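Local coordinates for member of s1p family of ribosomal proteins (Pyrococcus furiosus, PDB 5YH1), which is probably a nucleic-acid-binding exonuclease of the DHH family, of which this manganese-binding chain is the DHH-domain part, at residues 74-79 with 95-100; 80-85 with 209-214. One frame throughout, in Å; residues are numbered along the deposited sequence.

Contact 1: residues 74-79 with 95-100; sequences ALETAI and HLFKRR
Glu76 and Arg99 form a buried salt bridge between helix 74-79 and strand 97-100: Arg99 NE donates to Glu76 OE2 at 2.6 Å with an N-H...O angle of 158°. The nitrogen approaches the oxygen close to end-on, in line with the C-O bond, and the oxygen lies in the guanidinium plane, while carboxylate and guanidinium planes are turned 27° apart. Water 1 joins the same two groups a second time, donating to Glu76 OE1 at 2.8 Å and accepting from Arg99 NH2 at 2.7 Å. Arg273 also pairs with Glu76 OE1, and Arg99 is further held by His62 and the carbonyl of Asp271, so the buried charges are probably largely balanced.

Apolar packing centres on the Phe97 ring. With CG anti to the backbone N (chi1 172°) and the chain extended beyond it, Glu76 runs past the ring, its CG 3.6 Å from Phe97 CE2, before its carboxylate reaches the arginine. The Ile79 side chain runs roughly perpendicular to that of Phe97 and comes at the ring obliquely: Ile79 CD1 lies 3.9 Å from Phe97 CE1, and CG2 approaches Phe97 CD1.

The helix runs nearly antiparallel to the strand, 10.2 Å between axes. This is a helix packed on an edge strand of a parallel alpha/beta sheet, as in the N-terminal domain of DHH proteins; the Arg99 side chain lies about 11 Å from that of the manganese ligand Asp137.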
loop_
_atom_site.group_PDB
_atom_site.type_symbol
_atom_site.label_atom_id
_atom_site.label_comp_id
_atom_site.label_asym_id
_atom_site.label_seq_id
_atom_site.Cartn_x
_atom_site.Cartn_y
_atom_site.Cartn_z
ATOM N N ALA A 74 -11.887 -11.421 21.575
ATOM C CA ALA A 74 -12.208 -12.362 22.662
ATOM C C ALA A 74 -10.964 -13.151 23.085
ATOM O O ALA A 74 -10.614 -13.202 24.265
ATOM C CB ALA A 74 -13.318 -13.316 22.239
ATOM N N LEU A 75 -10.281 -13.742 22.108
ATOM C CA LEU A 75 -9.093 -14.554 22.392
ATOM C C LEU A 75 -7.944 -13.719 22.953
ATOM O O LEU A 75 -7.292 -14.120 23.920
ATOM C CB LEU A 75 -8.663 -15.322 21.140
ATOM C CG LEU A 75 -9.703 -16.372 20.745
ATOM C CD1 LEU A 75 -9.545 -16.802 19.297
ATOM C CD2 LEU A 75 -9.646 -17.574 21.679
ATOM N N GLU A 76 -7.718 -12.545 22.369
ATOM C CA GLU A 76 -6.682 -11.625 22.852
ATOM C C GLU A 76 -6.912 -11.230 24.315
ATOM O O GLU A 76 -5.964 -11.145 25.115
ATOM C CB GLU A 76 -6.608 -10.372 21.943
ATOM C CG GLU A 76 -5.709 -9.257 22.462
ATOM C CD GLU A 76 -5.481 -8.114 21.468
ATOM O OE1 GLU A 76 -4.988 -7.060 21.902
ATOM O OE2 GLU A 76 -5.760 -8.244 20.261
ATOM N N THR A 77 -8.174 -10.987 24.663
ATOM C CA THR A 77 -8.538 -10.549 26.006
ATOM C C THR A 77 -8.207 -11.615 27.063
ATOM O O THR A 77 -7.817 -11.284 28.174
ATOM C CB THR A 77 -10.031 -10.166 26.053
ATOM O OG1 THR A 77 -10.277 -9.138 25.093
ATOM C CG2 THR A 77 -10.442 -9.664 27.432
ATOM N N ALA A 78 -8.344 -12.888 26.703
ATOM C CA ALA A 78 -7.968 -14.006 27.580
ATOM C C ALA A 78 -6.448 -14.247 27.616
ATOM O O ALA A 78 -5.881 -14.569 28.654
ATOM C CB ALA A 78 -8.672 -15.272 27.116
ATOM N N ILE A 79 -5.798 -14.103 26.467
ATOM C CA ILE A 79 -4.375 -14.424 26.323
ATOM C C ILE A 79 -3.449 -13.401 26.988
ATOM O O ILE A 79 -2.531 -13.779 27.722
ATOM C CB ILE A 79 -4.012 -14.582 24.826
ATOM C CG1 ILE A 79 -4.655 -15.852 24.282
ATOM C CG2 ILE A 79 -2.498 -14.643 24.622
ATOM C CD1 ILE A 79 -4.791 -15.885 22.781
ATOM N N HIS A 95 5.261 -8.063 22.388
ATOM C CA HIS A 95 6.160 -8.829 21.554
ATOM C C HIS A 95 5.674 -10.257 21.285
ATOM O O HIS A 95 5.861 -10.770 20.186
ATOM C CB HIS A 95 7.544 -8.868 22.187
ATOM C CG HIS A 95 8.551 -9.567 21.343
ATOM N ND1 HIS A 95 8.860 -9.146 20.070
ATOM C CD2 HIS A 95 9.285 -10.680 21.566
ATOM C CE1 HIS A 95 9.759 -9.962 19.547
ATOM N NE2 HIS A 95 10.035 -10.899 20.437
ATOM N N LEU A 96 5.065 -10.889 22.286
ATOM C CA LEU A 96 4.727 -12.310 22.220
ATOM C C LEU A 96 3.276 -12.592 21.793
ATOM O O LEU A 96 2.829 -13.752 21.792
ATOM C CB LEU A 96 5.032 -12.974 23.561
ATOM C CG LEU A 96 6.503 -12.957 23.981
ATOM C CD1 LEU A 96 6.652 -13.515 25.387
ATOM C CD2 LEU A 96 7.363 -13.736 22.999
ATOM N N PHE A 97 2.548 -11.543 21.423
ATOM C CA PHE A 97 1.236 -11.706 20.822
ATOM C C PHE A 97 0.984 -10.674 19.729
ATOM O O PHE A 97 1.150 -9.473 19.948
ATOM C CB PHE A 97 0.135 -11.614 21.874
ATOM C CG PHE A 97 -1.245 -11.768 21.304
ATOM C CD1 PHE A 97 -1.786 -13.023 21.107
ATOM C CD2 PHE A 97 -1.991 -10.653 20.940
ATOM C CE1 PHE A 97 -3.046 -13.181 20.569
ATOM C CE2 PHE A 97 -3.259 -10.801 20.401
ATOM C CZ PHE A 97 -3.785 -12.066 20.219
ATOM N N LYS A 98 0.546 -11.155 18.570
ATOM C CA LYS A 98 0.189 -10.305 17.447
ATOM C C LYS A 98 -1.163 -10.711 16.881
ATOM O O LYS A 98 -1.394 -11.885 16.610
ATOM C CB LYS A 98 1.241 -10.427 16.345
ATOM C CG LYS A 98 2.616 -9.924 16.742
ATOM C CD LYS A 98 2.612 -8.405 16.866
ATOM C CE LYS A 98 3.775 -7.911 17.708
ATOM N NZ LYS A 98 5.075 -8.212 17.080
ATOM N N ARG A 99 -2.046 -9.730 16.693
ATOM C CA ARG A 99 -3.332 -9.947 16.050
ATOM C C ARG A 99 -3.320 -9.220 14.708
ATOM O O ARG A 99 -3.057 -8.021 14.656
ATOM C CB ARG A 99 -4.473 -9.458 16.955
ATOM C CG ARG A 99 -5.866 -9.752 16.424
ATOM C CD ARG A 99 -6.953 -9.407 17.433
ATOM N NE ARG A 99 -6.850 -8.024 17.903
ATOM C CZ ARG A 99 -7.229 -6.950 17.220
ATOM N NH1 ARG A 99 -7.761 -7.068 16.024
ATOM N NH2 ARG A 99 -7.081 -5.745 17.742
ATOM N N ARG A 100 -3.612 -9.953 13.631
ATOM C CA ARG A 100 -3.572 -9.415 12.271
ATOM C C ARG A 100 -4.836 -9.765 11.503
ATOM O O ARG A 100 -5.110 -10.943 11.285
ATOM C CB ARG A 100 -2.362 -9.965 11.524
ATOM C CG ARG A 100 -1.054 -9.533 12.142
ATOM C CD ARG A 100 0.161 -10.140 11.458
ATOM N NE ARG A 100 1.371 -9.707 12.162
ATOM C CZ ARG A 100 2.469 -10.433 12.338
ATOM N NH1 ARG A 100 2.584 -11.667 11.839
ATOM N NH2 ARG A 100 3.468 -9.911 13.026
HETATM O O HOH W 1 -6.440 -5.270 20.327
#

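Contact 2: residues 80-85 with 209-214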
loop_
_atom_site.group_PDB
_atom_site.type_symbol
_atom_site.label_atom_id
_atom_site.label_comp_id
_atom_site.label_asym_id
_atom_site.label_seq_id
_atom_site.Cartn_x
_atom_site.Cartn_y
_atom_site.Cartn_z
ATOM N N ILE A 80 -3.689 -12.115 26.741
ATOM C CA ILE A 80 -2.769 -11.058 27.192
ATOM C C ILE A 80 -2.496 -11.099 28.704
ATOM O O ILE A 80 -1.335 -11.036 29.111
ATOM C CB ILE A 80 -3.249 -9.644 26.763
ATOM C CG1 ILE A 80 -3.163 -9.463 25.240
ATOM C CG2 ILE A 80 -2.459 -8.551 27.463
ATOM C CD1 ILE A 80 -1.795 -9.679 24.646
ATOM N N PRO A 81 -3.552 -11.204 29.542
ATOM C CA PRO A 81 -3.302 -11.297 30.990
ATOM C C PRO A 81 -2.417 -12.471 31.407
ATOM O O PRO A 81 -1.605 -12.321 32.316
ATOM C CB PRO A 81 -4.706 -11.445 31.590
ATOM C CG PRO A 81 -5.610 -10.822 30.592
ATOM C CD PRO A 81 -4.989 -11.076 29.246
ATOM N N LEU A 82 -2.583 -13.629 30.772
ATOM C CA LEU A 82 -1.743 -14.780 31.084
ATOM C C LEU A 82 -0.294 -14.506 30.694
ATOM O O LEU A 82 0.621 -14.807 31.451
ATOM C CB LEU A 82 -2.234 -16.051 30.384
ATOM C CG LEU A 82 -3.566 -16.646 30.835
ATOM C CD1 LEU A 82 -3.771 -17.996 30.167
ATOM C CD2 LEU A 82 -3.642 -16.779 32.356
ATOM N N ILE A 83 -0.091 -13.926 29.515
ATOM C CA ILE A 83 1.250 -13.556 29.079
ATOM C C ILE A 83 1.899 -12.617 30.091
ATOM O O ILE A 83 3.076 -12.771 30.419
ATOM C CB ILE A 83 1.238 -12.904 27.680
ATOM C CG1 ILE A 83 0.920 -13.961 26.618
ATOM C CG2 ILE A 83 2.575 -12.225 27.382
ATOM C CD1 ILE A 83 0.671 -13.391 25.236
ATOM N N GLU A 84 1.126 -11.652 30.584
ATOM C CA GLU A 84 1.648 -10.664 31.526
ATOM C C GLU A 84 1.960 -11.243 32.907
ATOM O O GLU A 84 2.890 -10.775 33.564
ATOM C CB GLU A 84 0.715 -9.445 31.623
ATOM C CG GLU A 84 0.755 -8.605 30.350
ATOM C CD GLU A 84 -0.004 -7.297 30.445
ATOM O OE1 GLU A 84 -1.091 -7.276 31.067
ATOM O OE2 GLU A 84 0.490 -6.294 29.877
ATOM N N LYS A 85 1.224 -12.267 33.335
ATOM C CA LYS A 85 1.498 -12.881 34.636
ATOM C C LYS A 85 2.747 -13.777 34.619
ATOM O O LYS A 85 3.412 -13.913 35.641
ATOM C CB LYS A 85 0.271 -13.620 35.194
ATOM C CG LYS A 85 0.171 -15.100 34.863
ATOM C CD LYS A 85 -0.779 -15.818 35.811
ATOM C CE LYS A 85 -2.180 -15.226 35.768
ATOM N NZ LYS A 85 -3.206 -16.181 36.274
ATOM N N TYR A 209 -11.992 -21.191 28.281
ATOM C CA TYR A 209 -11.103 -22.293 28.641
ATOM C C TYR A 209 -9.642 -21.852 28.768
ATOM O O TYR A 209 -8.912 -22.356 29.620
ATOM C CB TYR A 209 -11.223 -23.446 27.650
ATOM C CG TYR A 209 -12.490 -24.251 27.829
ATOM C CD1 TYR A 209 -13.698 -23.795 27.325
ATOM C CD2 TYR A 209 -12.486 -25.467 28.508
ATOM C CE1 TYR A 209 -14.863 -24.520 27.470
ATOM C CE2 TYR A 209 -13.652 -26.201 28.659
ATOM C CZ TYR A 209 -14.842 -25.713 28.144
ATOM O OH TYR A 209 -16.017 -26.417 28.286
ATOM N N ILE A 210 -9.215 -20.905 27.933
ATOM C CA ILE A 210 -7.861 -20.378 28.034
ATOM C C ILE A 210 -7.682 -19.662 29.361
ATOM O O ILE A 210 -6.684 -19.874 30.044
ATOM C CB ILE A 210 -7.520 -19.416 26.868
ATOM C CG1 ILE A 210 -7.398 -20.202 25.565
ATOM C CG2 ILE A 210 -6.221 -18.669 27.142
ATOM C CD1 ILE A 210 -7.514 -19.351 24.322
ATOM N N ASN A 211 -8.643 -18.809 29.715
ATOM C CA ASN A 211 -8.530 -17.979 30.908
ATOM C C ASN A 211 -9.903 -17.706 31.540
ATOM O O ASN A 211 -10.536 -16.691 31.250
ATOM C CB ASN A 211 -7.818 -16.662 30.567
ATOM C CG ASN A 211 -7.495 -15.836 31.792
ATOM O OD1 ASN A 211 -7.826 -16.212 32.913
ATOM N ND2 ASN A 211 -6.847 -14.704 31.587
ATOM N N PRO A 212 -10.363 -18.608 32.425
ATOM C CA PRO A 212 -11.696 -18.438 33.021
ATOM C C PRO A 212 -11.955 -17.082 33.691
ATOM O O PRO A 212 -13.099 -16.668 33.768
ATOM C CB PRO A 212 -11.776 -19.593 34.031
ATOM C CG PRO A 212 -10.890 -20.646 33.455
ATOM C CD PRO A 212 -9.746 -19.889 32.821
ATOM N N GLU A 213 -10.914 -16.386 34.137
ATOM C CA GLU A 213 -11.087 -15.087 34.789
ATOM C C GLU A 213 -11.675 -13.980 33.914
ATOM O O GLU A 213 -12.181 -13.001 34.451
ATOM C CB GLU A 213 -9.766 -14.578 35.387
ATOM C CG GLU A 213 -9.563 -14.912 36.855
ATOM C CD GLU A 213 -8.745 -16.173 37.069
ATOM O OE1 GLU A 213 -7.583 -16.044 37.523
ATOM O OE2 GLU A 213 -9.254 -17.285 36.782
ATOM N N VAL A 214 -11.602 -14.098 32.589
ATOM C CA VAL A 214 -12.110 -13.020 31.723
ATOM C C VAL A 214 -13.570 -13.212 31.309
ATOM O O VAL A 214 -14.111 -12.401 30.558
ATOM C CB VAL A 214 -11.220 -12.793 30.470
ATOM C CG1 VAL A 214 -9.785 -12.512 30.894
ATOM C CG2 VAL A 214 -11.288 -13.963 29.499
#
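Leu82 makes the largest single contribution to this contact, reaching from helix 80-85 to the turn where the helix ending at Ile210 gives way to Asn211. From CB, which points toward the turn, the chain passes to CG, set anti to the carbonyl carbon (chi1 -68°). Leu82 CG lies 3.9 Å from Asn211 ND2. Beyond it the two methyls divide the work. Leu82 CD1 rests 3.5 Å from the backbone oxygen Ile210 O and 4.0 Å from the methyl Ile210 CG2. Leu82 CD2 lies alongside the amide, 3.9 Å from Asn211 ND2 and nearly as close to Asn211 CG. The leucine and asparagine side chains lie side by side, pointing opposite ways.

Pro81 adds its CB, 3.9 Å from Asn211 ND2, so carbon from two successive residues borders the amide nitrogen. Asn211 ND2 donates a hydrogen bond to the carbonyl oxygen of Ala78, one turn earlier on the same long helix as Leu82; Asn211 OD1 turns back to its own chain and accepts a weak bond from Glu213 N. Ile210 O, beside the leucine methyl, is bonded by Arg49. Cutting this leucine back to an alanine is likely to open a gap beside Ile210 CG2 and strip the Asn211 amide of much of its apolar cover.

At the margin, Lys85 NZ and Glu213 OE1 are 4.6 Å apart, opposite charges beyond salt-bridge range. The contact joins the C-terminal part of helix 66-86 to the end of helix 199-210 and the 3-10 turn 212-214. Ile210 also packs on Ile48 of helix 32-53, while Ile80, pointing away from this contact, and Ile83 both pack on Phe97 of strand 97-102.

Overall arrangement
Contacts 1 and 2 use successive parts of helix 66-86, and their centres are 10 Å apart. Along the chain the order is 74-79, 80-85, 95-100, then 209-214, so the two contacts interleave. Contact 1 fixes the helix to strand 97-102, at one end of the five-stranded parallel sheet; contact 2 brings in the end of helix 199-210, more than a hundred residues later. They meet directly where Leu75 CD2 packs on Ile210 CD1 at 3.8 Å and Ala78 lies against Val214. Helix 66-86 is therefore a shared element between sheet and later helix within the DHH N-terminal domain, with the manganese site nearer contact 1.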